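Local atomic coordinates of ubiquitin-conjugating enzyme-like protein (Leishmania mexicana, PDB entry 6ZM3), a protein that probably acts in ubiquitin conjugation as an E2 variant of the UEV type, working alongside a ubiquitin-conjugating enzyme partner. Residues T37-I40 with F41-W45. Residues are numbered along the deposited sequence; the frame is centred on the assembly and turned at random.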
ATOM      1  N   THR B  37       8.401  12.889  -8.036  1.00 43.02           N
ATOM      2  CA  THR B  37       7.740  14.124  -8.414  1.00 49.32           C
ATOM      3  C   THR B  37       8.683  15.098  -9.133  1.00 46.82           C
ATOM      4  O   THR B  37       8.217  15.954  -9.886  1.00 52.59           O
ATOM      5  CB  THR B  37       6.985  14.668  -7.192  1.00 51.42           C
ATOM      6  OG1 THR B  37       6.011  15.616  -7.626  1.00 54.67           O
ATOM      7  CG2 THR B  37       7.888  15.238  -6.116  1.00 53.38           C
ATOM      8  N   ALA B  38      10.001  14.950  -8.957  1.00 42.45           N
ATOM      9  CA  ALA B  38      10.956  15.919  -9.475  1.00 40.39           C
ATOM     10  C   ALA B  38      11.913  15.395 -10.559  1.00 44.11           C
ATOM     11  O   ALA B  38      12.819  16.133 -10.962  1.00 40.04           O
ATOM     12  CB  ALA B  38      11.748  16.497  -8.326  1.00 42.88           C
ATOM     13  N   ASP B  39      11.770  14.145 -11.030  1.00 41.44           N
ATOM     14  CA  ASP B  39      12.671  13.669 -12.082  1.00 38.58           C
ATOM     15  C   ASP B  39      12.123  14.088 -13.449  1.00 31.48           C
ATOM     16  O   ASP B  39      11.069  13.644 -13.891  1.00 38.25           O
ATOM     17  CB  ASP B  39      12.966  12.164 -12.012  1.00 43.00           C
ATOM     18  CG  ASP B  39      13.938  11.637 -13.069  1.00 42.96           C
ATOM     19  OD1 ASP B  39      14.751  12.424 -13.614  1.00 39.38           O
ATOM     20  OD2 ASP B  39      13.900  10.418 -13.324  1.00 47.65           O
ATOM     21  N   ILE B  40      12.847  14.984 -14.102  1.00 31.12           N
ATOM     22  CA  ILE B  40      12.367  15.534 -15.363  1.00 27.44           C
ATOM     23  C   ILE B  40      12.740  14.583 -16.498  1.00 26.81           C
ATOM     24  O   ILE B  40      12.463  14.864 -17.652  1.00 22.19           O
ATOM     25  CB  ILE B  40      12.882  16.975 -15.577  1.00 29.00           C
ATOM     26  CG1 ILE B  40      14.404  17.052 -15.638  1.00 31.90           C
ATOM     27  CG2 ILE B  40      12.307  17.904 -14.504  1.00 26.09           C
ATOM     28  CD1 ILE B  40      14.908  17.748 -16.861  1.00 33.14           C
ATOM     29  N   PHE B  41      13.404  13.472 -16.167  1.00 28.60           N
ATOM     30  CA  PHE B  41      13.831  12.534 -17.197  1.00 26.85           C
ATOM     31  C   PHE B  41      13.049  11.236 -17.070  1.00 26.16           C
ATOM     32  O   PHE B  41      13.256  10.323 -17.854  1.00 27.31           O
ATOM     33  CB  PHE B  41      15.348  12.345 -17.216  1.00 26.20           C
ATOM     34  CG  PHE B  41      16.140  13.532 -17.690  1.00 28.62           C
ATOM     35  CD1 PHE B  41      16.085  13.950 -19.015  1.00 29.47           C
ATOM     36  CD2 PHE B  41      16.915  14.259 -16.807  1.00 31.40           C
ATOM     37  CE1 PHE B  41      16.781  15.072 -19.437  1.00 34.47           C
ATOM     38  CE2 PHE B  41      17.624  15.367 -17.234  1.00 31.00           C
ATOM     39  CZ  PHE B  41      17.558  15.779 -18.547  1.00 30.55           C
ATOM     40  N   PHE B  42      12.112  11.195 -16.109  1.00 24.53           N
ATOM     41  CA  PHE B  42      11.062  10.196 -15.999  1.00 24.80           C
ATOM     42  C   PHE B  42      11.624   8.773 -16.012  1.00 25.21           C
ATOM     43  O   PHE B  42      11.096   7.924 -16.710  1.00 21.69           O
ATOM     44  CB  PHE B  42      10.035  10.379 -17.131  1.00 25.67           C
ATOM     45  CG  PHE B  42       9.693  11.819 -17.425  1.00 25.84           C
ATOM     46  CD1 PHE B  42       9.086  12.624 -16.465  1.00 27.60           C
ATOM     47  CD2 PHE B  42       9.955  12.373 -18.668  1.00 26.06           C
ATOM     48  CE1 PHE B  42       8.747  13.937 -16.745  1.00 23.95           C
ATOM     49  CE2 PHE B  42       9.604  13.686 -18.957  1.00 27.95           C
ATOM     50  CZ  PHE B  42       8.999  14.466 -17.993  1.00 26.02           C
ATOM     51  N   HIS B  43      12.640   8.496 -15.182  1.00 24.51           N
ATOM     52  CA  HIS B  43      13.251   7.178 -15.174  1.00 25.60           C
ATOM     53  C   HIS B  43      12.310   6.152 -14.545  1.00 22.83           C
ATOM     54  O   HIS B  43      12.092   5.081 -15.099  1.00 27.52           O
ATOM     55  CB  HIS B  43      14.608   7.238 -14.456  1.00 23.38           C
ATOM     56  CG  HIS B  43      15.662   7.953 -15.222  1.00 26.42           C
ATOM     57  ND1 HIS B  43      16.371   7.353 -16.245  1.00 29.35           N
ATOM     58  CD2 HIS B  43      16.156   9.199 -15.093  1.00 25.04           C
ATOM     59  CE1 HIS B  43      17.262   8.200 -16.708  1.00 26.50           C
ATOM     60  NE2 HIS B  43      17.137   9.335 -16.008  1.00 27.40           N
ATOM     61  N   TYR B  44      11.693   6.491 -13.406  1.00 23.17           N
ATOM     62  CA  TYR B  44      10.908   5.506 -12.686  1.00 22.21           C
ATOM     63  C   TYR B  44       9.427   5.851 -12.651  1.00 22.30           C
ATOM     64  O   TYR B  44       9.083   7.004 -12.384  1.00 21.99           O
ATOM     65  CB  TYR B  44      11.452   5.353 -11.264  1.00 23.46           C
ATOM     66  CG  TYR B  44      12.704   4.505 -11.232  1.00 25.98           C
ATOM     67  CD1 TYR B  44      12.624   3.118 -11.244  1.00 29.84           C
ATOM     68  CD2 TYR B  44      13.959   5.083 -11.211  1.00 28.77           C
ATOM     69  CE1 TYR B  44      13.767   2.331 -11.223  1.00 35.02           C
ATOM     70  CE2 TYR B  44      15.113   4.309 -11.168  1.00 30.86           C
ATOM     71  CZ  TYR B  44      15.017   2.930 -11.179  1.00 34.62           C
ATOM     72  OH  TYR B  44      16.141   2.148 -11.178  1.00 38.71           O
ATOM     73  N   TRP B  45       8.603   4.815 -12.862  1.00 21.49           N
ATOM     74  CA  TRP B  45       7.160   4.894 -12.826  1.00 22.80           C
ATOM     75  C   TRP B  45       6.608   3.867 -11.848  1.00 22.57           C
ATOM     76  O   TRP B  45       7.155   2.775 -11.719  1.00 25.73           O
ATOM     77  CB  TRP B  45       6.593   4.694 -14.245  1.00 26.31           C
ATOM     78  CG  TRP B  45       7.089   5.706 -15.228  1.00 24.66           C
ATOM     79  CD1 TRP B  45       8.354   5.842 -15.715  1.00 23.03           C
ATOM     80  CD2 TRP B  45       6.297   6.716 -15.883  1.00 23.19           C
ATOM     81  NE1 TRP B  45       8.424   6.894 -16.587  1.00 23.91           N
ATOM     82  CE2 TRP B  45       7.171   7.458 -16.697  1.00 22.40           C
ATOM     83  CE3 TRP B  45       4.951   7.087 -15.803  1.00 23.22           C
ATOM     84  CZ2 TRP B  45       6.731   8.507 -17.509  1.00 24.19           C
ATOM     85  CZ3 TRP B  45       4.528   8.164 -16.554  1.00 25.61           C
ATOM     86  CH2 TRP B  45       5.402   8.855 -17.406  1.00 23.77           C
TER
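Ile-40 CD1 lies over one face of the Phe-41 ring, a CH-pi contact 3.9 Å from the ring centroid. Asp-39 OD1 sits at the edge of the same ring, near its plane. One face of the Phe-42 ring takes the carbonyl oxygen Ile-40 O, which is displaced toward the rim and 3.4 Å from Phe-42 CE2. The His-43 ring meets Asp-39 OD2 at its edge, with His-43 CD2 3.1 Å from that oxygen. Carboxylate and imidazole are nearly coplanar, 9° apart. Asp-39 to Phe-42 form a type I beta turn in the loop between strands 30-34 and 44-50, neighbours in the antiparallel sheet of the UBC fold. The turn's own bond, Phe-42 N to Asp-39 O, is weak at 3.5 Å. The Asp-39 side chain adds two more. Phe-41 N donates to Asp-39 OD1 at 3.1 Å. His-43 N donates to Asp-39 OD2 at 3.0 Å, and this bond is almost straight (171°). Both donors come from above the carboxylate plane. CG of Asp-39 is anti to the backbone N (chi1 -178°), which brings the carboxylate to these amides. Trp-45 NE1 donates to Phe-42 O at 2.9 Å. Phe-42 also packs on Leu-14 of helix 9-22, and Phe-41 O accepts from Arg-9.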